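Local coordinates for protein oxalate biosynthetic component 1 (Burkholderia thailandensis, PDB 5IKY) that produces oxalate in quorum-sensing-dependent oxalogenesis, acting as a bifunctional enzyme with serine hydrolase and additional lyase activities, at residues R122-I132 against F164-V175. Sequence-based numbering, arbitrary orientation.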
ATOM      1  N   ARG A 122      29.228 -10.608 -26.531  1.00 78.81           N
ATOM      2  CA  ARG A 122      30.320 -10.797 -27.480  1.00 82.60           C
ATOM      3  C   ARG A 122      31.542  -9.981 -27.082  1.00 88.79           C
ATOM      4  O   ARG A 122      32.678 -10.382 -27.337  1.00101.50           O
ATOM      5  CB  ARG A 122      29.882 -10.417 -28.894  1.00 79.07           C
ATOM      6  CG  ARG A 122      29.082 -11.482 -29.614  1.00 72.26           C
ATOM      7  CD  ARG A 122      28.983 -11.160 -31.093  1.00102.43           C
ATOM      8  NE  ARG A 122      28.492 -12.289 -31.876  1.00118.81           N
ATOM      9  CZ  ARG A 122      28.552 -12.355 -33.202  1.00114.26           C
ATOM     10  NH1 ARG A 122      29.085 -11.356 -33.892  1.00115.37           N
ATOM     11  NH2 ARG A 122      28.082 -13.420 -33.839  1.00113.32           N
ATOM     12  N   LEU A 123      31.303  -8.829 -26.464  1.00 79.68           N
ATOM     13  CA  LEU A 123      32.386  -7.972 -26.004  1.00 80.96           C
ATOM     14  C   LEU A 123      33.173  -8.654 -24.888  1.00 84.33           C
ATOM     15  O   LEU A 123      32.594  -9.258 -23.984  1.00 90.94           O
ATOM     16  CB  LEU A 123      31.841  -6.623 -25.530  1.00 83.45           C
ATOM     17  CG  LEU A 123      31.258  -5.722 -26.621  1.00 79.69           C
ATOM     18  CD1 LEU A 123      30.519  -4.542 -26.010  1.00 82.45           C
ATOM     19  CD2 LEU A 123      32.353  -5.241 -27.558  1.00 82.54           C
ATOM     20  N   SER A 124      34.496  -8.560 -24.964  1.00 85.51           N
ATOM     21  CA  SER A 124      35.367  -9.212 -23.994  1.00 80.90           C
ATOM     22  C   SER A 124      35.389  -8.457 -22.671  1.00 84.93           C
ATOM     23  O   SER A 124      35.159  -9.038 -21.610  1.00 84.57           O
ATOM     24  CB  SER A 124      36.788  -9.336 -24.548  1.00 80.63           C
ATOM     25  OG  SER A 124      36.785  -9.925 -25.838  1.00 92.62           O
ATOM     26  N   SER A 125      35.666  -7.158 -22.744  1.00 87.89           N
ATOM     27  CA  SER A 125      35.760  -6.319 -21.554  1.00 89.14           C
ATOM     28  C   SER A 125      34.414  -6.178 -20.853  1.00101.07           C
ATOM     29  O   SER A 125      33.450  -5.684 -21.435  1.00121.87           O
ATOM     30  CB  SER A 125      36.301  -4.937 -21.922  1.00 84.53           C
ATOM     31  OG  SER A 125      36.319  -4.075 -20.797  1.00 90.14           O
ATOM     32  N   VAL A 126      34.354  -6.610 -19.597  1.00 97.01           N
ATOM     33  CA  VAL A 126      33.128  -6.507 -18.816  1.00 84.30           C
ATOM     34  C   VAL A 126      32.903  -5.062 -18.367  1.00 81.20           C
ATOM     35  O   VAL A 126      31.769  -4.645 -18.128  1.00 84.60           O
ATOM     36  CB  VAL A 126      33.156  -7.448 -17.585  1.00 80.26           C
ATOM     37  CG1 VAL A 126      34.198  -6.990 -16.575  1.00 91.67           C
ATOM     38  CG2 VAL A 126      31.778  -7.535 -16.937  1.00 74.13           C
ATOM     39  N   ASP A 127      33.984  -4.294 -18.273  1.00 72.71           N
ATOM     40  CA  ASP A 127      33.885  -2.898 -17.867  1.00 77.75           C
ATOM     41  C   ASP A 127      33.263  -2.063 -18.979  1.00 89.33           C
ATOM     42  O   ASP A 127      32.494  -1.138 -18.717  1.00101.13           O
ATOM     43  CB  ASP A 127      35.259  -2.343 -17.489  1.00 96.01           C
ATOM     44  CG  ASP A 127      35.195  -0.900 -17.019  1.00130.37           C
ATOM     45  OD1 ASP A 127      34.591  -0.646 -15.954  1.00129.24           O
ATOM     46  OD2 ASP A 127      35.751  -0.021 -17.712  1.00144.08           O
ATOM     47  N   LEU A 128      33.599  -2.399 -20.220  1.00 92.03           N
ATOM     48  CA  LEU A 128      33.041  -1.716 -21.380  1.00 78.81           C
ATOM     49  C   LEU A 128      31.538  -1.960 -21.485  1.00 77.58           C
ATOM     50  O   LEU A 128      30.773  -1.045 -21.785  1.00 85.71           O
ATOM     51  CB  LEU A 128      33.739  -2.172 -22.663  1.00 73.81           C
ATOM     52  CG  LEU A 128      33.183  -1.594 -23.966  1.00 71.51           C
ATOM     53  CD1 LEU A 128      33.461  -0.100 -24.049  1.00 61.57           C
ATOM     54  CD2 LEU A 128      33.756  -2.321 -25.174  1.00 63.83           C
ATOM     55  N   VAL A 129      31.127  -3.200 -21.233  1.00 77.65           N
ATOM     56  CA  VAL A 129      29.718  -3.574 -21.294  1.00 75.98           C
ATOM     57  C   VAL A 129      28.883  -2.758 -20.310  1.00 79.15           C
ATOM     58  O   VAL A 129      27.813  -2.257 -20.660  1.00 69.90           O
ATOM     59  CB  VAL A 129      29.518  -5.075 -21.002  1.00 71.55           C
ATOM     60  CG1 VAL A 129      28.040  -5.432 -21.028  1.00 77.87           C
ATOM     61  CG2 VAL A 129      30.283  -5.918 -22.010  1.00 79.00           C
ATOM     62  N   ARG A 130      29.386  -2.619 -19.086  1.00 70.00           N
ATOM     63  CA  ARG A 130      28.697  -1.856 -18.050  1.00 63.44           C
ATOM     64  C   ARG A 130      28.459  -0.414 -18.471  1.00 78.11           C
ATOM     65  O   ARG A 130      27.345   0.098 -18.358  1.00 92.34           O
ATOM     66  CB  ARG A 130      29.491  -1.873 -16.745  1.00 65.87           C
ATOM     67  CG  ARG A 130      29.630  -3.234 -16.108  1.00 71.01           C
ATOM     68  CD  ARG A 130      30.062  -3.093 -14.664  1.00 65.39           C
ATOM     69  NE  ARG A 130      30.116  -4.379 -13.979  1.00 77.60           N
ATOM     70  CZ  ARG A 130      31.243  -4.992 -13.640  1.00 77.49           C
ATOM     71  NH1 ARG A 130      32.413  -4.432 -13.922  1.00 76.10           N
ATOM     72  NH2 ARG A 130      31.200  -6.162 -13.018  1.00 65.62           N
ATOM     73  N   GLN A 131      29.514   0.234 -18.952  1.00 64.01           N
ATOM     74  CA  GLN A 131      29.437   1.632 -19.349  1.00 72.93           C
ATOM     75  C   GLN A 131      28.450   1.825 -20.494  1.00 78.02           C
ATOM     76  O   GLN A 131      27.770   2.848 -20.572  1.00 79.82           O
ATOM     77  CB  GLN A 131      30.822   2.148 -19.740  1.00 69.11           C
ATOM     78  CG  GLN A 131      31.842   2.048 -18.617  1.00 87.45           C
ATOM     79  CD  GLN A 131      33.229   2.483 -19.045  1.00115.65           C
ATOM     80  OE1 GLN A 131      33.388   3.248 -19.997  1.00123.02           O
ATOM     81  NE2 GLN A 131      34.246   1.995 -18.342  1.00118.48           N
ATOM     82  N   ILE A 132      28.369   0.831 -21.373  1.00 62.47           N
ATOM     83  CA  ILE A 132      27.393   0.845 -22.453  1.00 60.38           C
ATOM     84  C   ILE A 132      25.982   0.720 -21.889  1.00 64.49           C
ATOM     85  O   ILE A 132      25.105   1.528 -22.196  1.00 66.88           O
ATOM     86  CB  ILE A 132      27.650  -0.290 -23.463  1.00 69.13           C
ATOM     87  CG1 ILE A 132      28.947  -0.030 -24.233  1.00 58.46           C
ATOM     88  CG2 ILE A 132      26.480  -0.432 -24.426  1.00 57.34           C
ATOM     89  CD1 ILE A 132      29.310  -1.134 -25.201  1.00 65.63           C
ATOM     90  N   PHE A 164      33.696   5.545 -26.891  1.00 78.30           N
ATOM     91  CA  PHE A 164      32.904   4.318 -26.903  1.00 70.01           C
ATOM     92  C   PHE A 164      33.142   3.518 -28.178  1.00 79.19           C
ATOM     93  O   PHE A 164      33.328   2.302 -28.134  1.00 93.31           O
ATOM     94  CB  PHE A 164      31.411   4.633 -26.766  1.00 62.05           C
ATOM     95  CG  PHE A 164      30.928   4.693 -25.345  1.00 66.83           C
ATOM     96  CD1 PHE A 164      30.685   3.529 -24.636  1.00 71.08           C
ATOM     97  CD2 PHE A 164      30.698   5.911 -24.726  1.00 64.62           C
ATOM     98  CE1 PHE A 164      30.236   3.576 -23.330  1.00 69.79           C
ATOM     99  CE2 PHE A 164      30.247   5.964 -23.421  1.00 56.29           C
ATOM    100  CZ  PHE A 164      30.017   4.794 -22.723  1.00 56.82           C
ATOM    101  N   VAL A 165      33.135   4.214 -29.311  1.00 64.96           N
ATOM    102  CA  VAL A 165      33.248   3.575 -30.616  1.00 77.07           C
ATOM    103  C   VAL A 165      34.596   2.880 -30.801  1.00 82.68           C
ATOM    104  O   VAL A 165      34.656   1.754 -31.299  1.00 88.05           O
ATOM    105  CB  VAL A 165      33.042   4.597 -31.750  1.00 76.35           C
ATOM    106  CG1 VAL A 165      33.073   3.905 -33.101  1.00 66.96           C
ATOM    107  CG2 VAL A 165      31.725   5.338 -31.555  1.00 64.05           C
ATOM    108  N   GLU A 166      35.670   3.554 -30.400  1.00 85.89           N
ATOM    109  CA  GLU A 166      37.015   2.993 -30.496  1.00 90.19           C
ATOM    110  C   GLU A 166      37.137   1.700 -29.705  1.00 90.82           C
ATOM    111  O   GLU A 166      37.529   0.663 -30.240  1.00108.19           O
ATOM    112  CB  GLU A 166      38.058   3.992 -29.993  1.00 99.93           C
ATOM    113  CG  GLU A 166      38.080   5.317 -30.725  1.00115.23           C
ATOM    114  CD  GLU A 166      38.793   6.393 -29.930  1.00137.66           C
ATOM    115  OE1 GLU A 166      39.373   6.063 -28.873  1.00134.50           O
ATOM    116  OE2 GLU A 166      38.771   7.565 -30.358  1.00155.15           O
ATOM    117  N   ARG A 167      36.798   1.777 -28.422  1.00 87.81           N
ATOM    118  CA  ARG A 167      36.894   0.634 -27.525  1.00 86.64           C
ATOM    119  C   ARG A 167      36.002  -0.509 -27.995  1.00 82.35           C
ATOM    120  O   ARG A 167      36.358  -1.678 -27.857  1.00 92.28           O
ATOM    121  CB  ARG A 167      36.534   1.051 -26.100  1.00 83.80           C
ATOM    122  CG  ARG A 167      37.512   2.052 -25.501  1.00 79.28           C
ATOM    123  CD  ARG A 167      36.949   2.718 -24.259  1.00 89.80           C
ATOM    124  NE  ARG A 167      36.597   1.752 -23.223  1.00104.27           N
ATOM    125  CZ  ARG A 167      35.832   2.034 -22.174  1.00112.52           C
ATOM    126  NH1 ARG A 167      35.337   3.255 -22.022  1.00107.86           N
ATOM    127  NH2 ARG A 167      35.561   1.096 -21.277  1.00108.55           N
ATOM    128  N   MET A 168      34.849  -0.166 -28.561  1.00 82.75           N
ATOM    129  CA  MET A 168      33.961  -1.168 -29.138  1.00 84.53           C
ATOM    130  C   MET A 168      34.623  -1.836 -30.338  1.00 95.55           C
ATOM    131  O   MET A 168      34.610  -3.060 -30.461  1.00 97.57           O
ATOM    132  CB  MET A 168      32.627  -0.544 -29.550  1.00 90.14           C
ATOM    133  CG  MET A 168      31.475  -0.866 -28.612  1.00 99.51           C
ATOM    134  SD  MET A 168      29.902  -0.190 -29.178  1.00101.67           S
ATOM    135  CE  MET A 168      30.228   1.569 -29.078  1.00 66.82           C
ATOM    136  N   ARG A 169      35.205  -1.025 -31.217  1.00 87.27           N
ATOM    137  CA  ARG A 169      35.878  -1.534 -32.407  1.00 93.11           C
ATOM    138  C   ARG A 169      37.117  -2.348 -32.045  1.00102.19           C
ATOM    139  O   ARG A 169      37.419  -3.354 -32.685  1.00 94.15           O
ATOM    140  CB  ARG A 169      36.269  -0.385 -33.337  1.00 84.69           C
ATOM    141  CG  ARG A 169      36.532  -0.820 -34.770  1.00 87.16           C
ATOM    142  CD  ARG A 169      37.230   0.270 -35.567  1.00 91.88           C
ATOM    143  NE  ARG A 169      36.550   1.558 -35.457  1.00 97.06           N
ATOM    144  CZ  ARG A 169      35.554   1.948 -36.245  1.00 94.55           C
ATOM    145  NH1 ARG A 169      34.998   3.140 -36.069  1.00 93.55           N
ATOM    146  NH2 ARG A 169      35.112   1.148 -37.207  1.00 87.27           N
ATOM    147  N   ALA A 170      37.831  -1.901 -31.015  1.00 98.53           N
ATOM    148  CA  ALA A 170      39.043  -2.578 -30.570  1.00 80.43           C
ATOM    149  C   ALA A 170      38.719  -3.909 -29.900  1.00 92.00           C
ATOM    150  O   ALA A 170      39.316  -4.936 -30.226  1.00109.54           O
ATOM    151  CB  ALA A 170      39.829  -1.685 -29.623  1.00 79.36           C
ATOM    152  N   ASP A 171      37.775  -3.883 -28.962  1.00 91.89           N
ATOM    153  CA  ASP A 171      37.342  -5.095 -28.272  1.00 97.07           C
ATOM    154  C   ASP A 171      36.739  -6.084 -29.260  1.00 92.35           C
ATOM    155  O   ASP A 171      37.121  -7.253 -29.299  1.00 99.08           O
ATOM    156  CB  ASP A 171      36.324  -4.763 -27.177  1.00 98.00           C
ATOM    157  CG  ASP A 171      36.011  -5.953 -26.289  1.00104.64           C
ATOM    158  OD1 ASP A 171      35.335  -6.891 -26.762  1.00106.02           O
ATOM    159  OD2 ASP A 171      36.426  -5.943 -25.110  1.00105.56           O
ATOM    160  N   ASN A 172      35.787  -5.609 -30.055  1.00 95.98           N
ATOM    161  CA  ASN A 172      35.150  -6.458 -31.049  1.00 99.61           C
ATOM    162  C   ASN A 172      34.549  -5.617 -32.177  1.00100.70           C
ATOM    163  O   ASN A 172      33.444  -5.077 -32.042  1.00104.93           O
ATOM    164  CB  ASN A 172      34.072  -7.331 -30.396  1.00 95.99           C
ATOM    165  CG  ASN A 172      33.759  -8.577 -31.205  1.00 85.53           C
ATOM    166  OD1 ASN A 172      33.787  -8.561 -32.434  1.00 90.26           O
ATOM    167  ND2 ASN A 172      33.454  -9.666 -30.513  1.00 93.92           N
ATOM    168  N   ALA A 173      35.286  -5.510 -33.281  1.00109.70           N
ATOM    169  CA  ALA A 173      34.856  -4.723 -34.428  1.00105.55           C
ATOM    170  C   ALA A 173      33.593  -5.310 -35.098  1.00101.55           C
ATOM    171  O   ALA A 173      33.038  -4.702 -36.003  1.00108.41           O
ATOM    172  CB  ALA A 173      35.997  -4.591 -35.431  1.00115.81           C
ATOM    173  N   ALA A 174      33.135  -6.478 -34.649  1.00 96.97           N
ATOM    174  CA  ALA A 174      31.777  -6.920 -34.936  1.00 87.46           C
ATOM    175  C   ALA A 174      30.850  -5.985 -34.172  1.00107.83           C
ATOM    176  O   ALA A 174      30.652  -4.860 -34.619  1.00128.14           O
ATOM    177  CB  ALA A 174      31.563  -8.392 -34.540  1.00 87.29           C
ATOM    178  N   VAL A 175      30.319  -6.431 -33.027  1.00 94.62           N
ATOM    179  CA  VAL A 175      29.404  -5.651 -32.145  1.00 93.76           C
ATOM    180  C   VAL A 175      29.036  -4.230 -32.601  1.00 89.91           C
ATOM    181  O   VAL A 175      27.849  -3.869 -32.639  1.00 98.15           O
ATOM    182  CB  VAL A 175      29.978  -5.533 -30.714  1.00 83.90           C
ATOM    183  CG1 VAL A 175      29.093  -4.650 -29.843  1.00 69.39           C
ATOM    184  CG2 VAL A 175      30.136  -6.926 -30.083  1.00 84.89           C
TER
HETATM  185  O   HOH W   1      35.992  -9.279 -28.289  1.00 93.20           O
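Asp171 grips the turn that leads into helix 126-138 with both carboxylate oxygens. Its OD1 accepts from Ser124 N at 2.6 Å through the syn lone pair. Its OD2 takes Ser125 N at 2.8 Å, also on the syn side. Both bonds are nearly straight, so two neighbouring backbone amides hold the carboxylate in place. In Asp171, CG stands anti to the backbone N (chi1 -171°), which carries the carboxylate across to the turn. Ser125 is the N-cap of the helix: its OG accepts from Leu128 N. Next to this polar clamp the packing is tight and apolar. Leu123 lays CD2 3.8 Å from Val175 CG2, the two side chains crossing at about a right angle. Ile132 reaches Met168 with CD1 and runs CG1 past Phe164, 3.9 Å from CE1. The Arg167 side is polar and partly exposed. Its guanidinium has Leu128 CD1 over one face. At its edge, NH1 donates to Gln131 OE1 at 2.8 Å, with the amide turned 61° from the guanidinium plane. The Arg167 chain bends at chi3, which brings the guanidinium round to these partners. Looser contacts lie at the margins. Asp127 OD2 adds a long salt bridge, 3.7 Å from Arg167 NH2. Asn172 ND2 makes a weak hydrogen bond to Arg122 O, and the exposed Arg122 stretches past Ala174. The two short helical segments run roughly antiparallel, at 141°, within the N-terminal domain family region. Helix 176-181 packs against helix 162-172 through Leu179 on Met168, and Arg130 NE of helix 126-138 donates a hydrogen bond to Gly489 O.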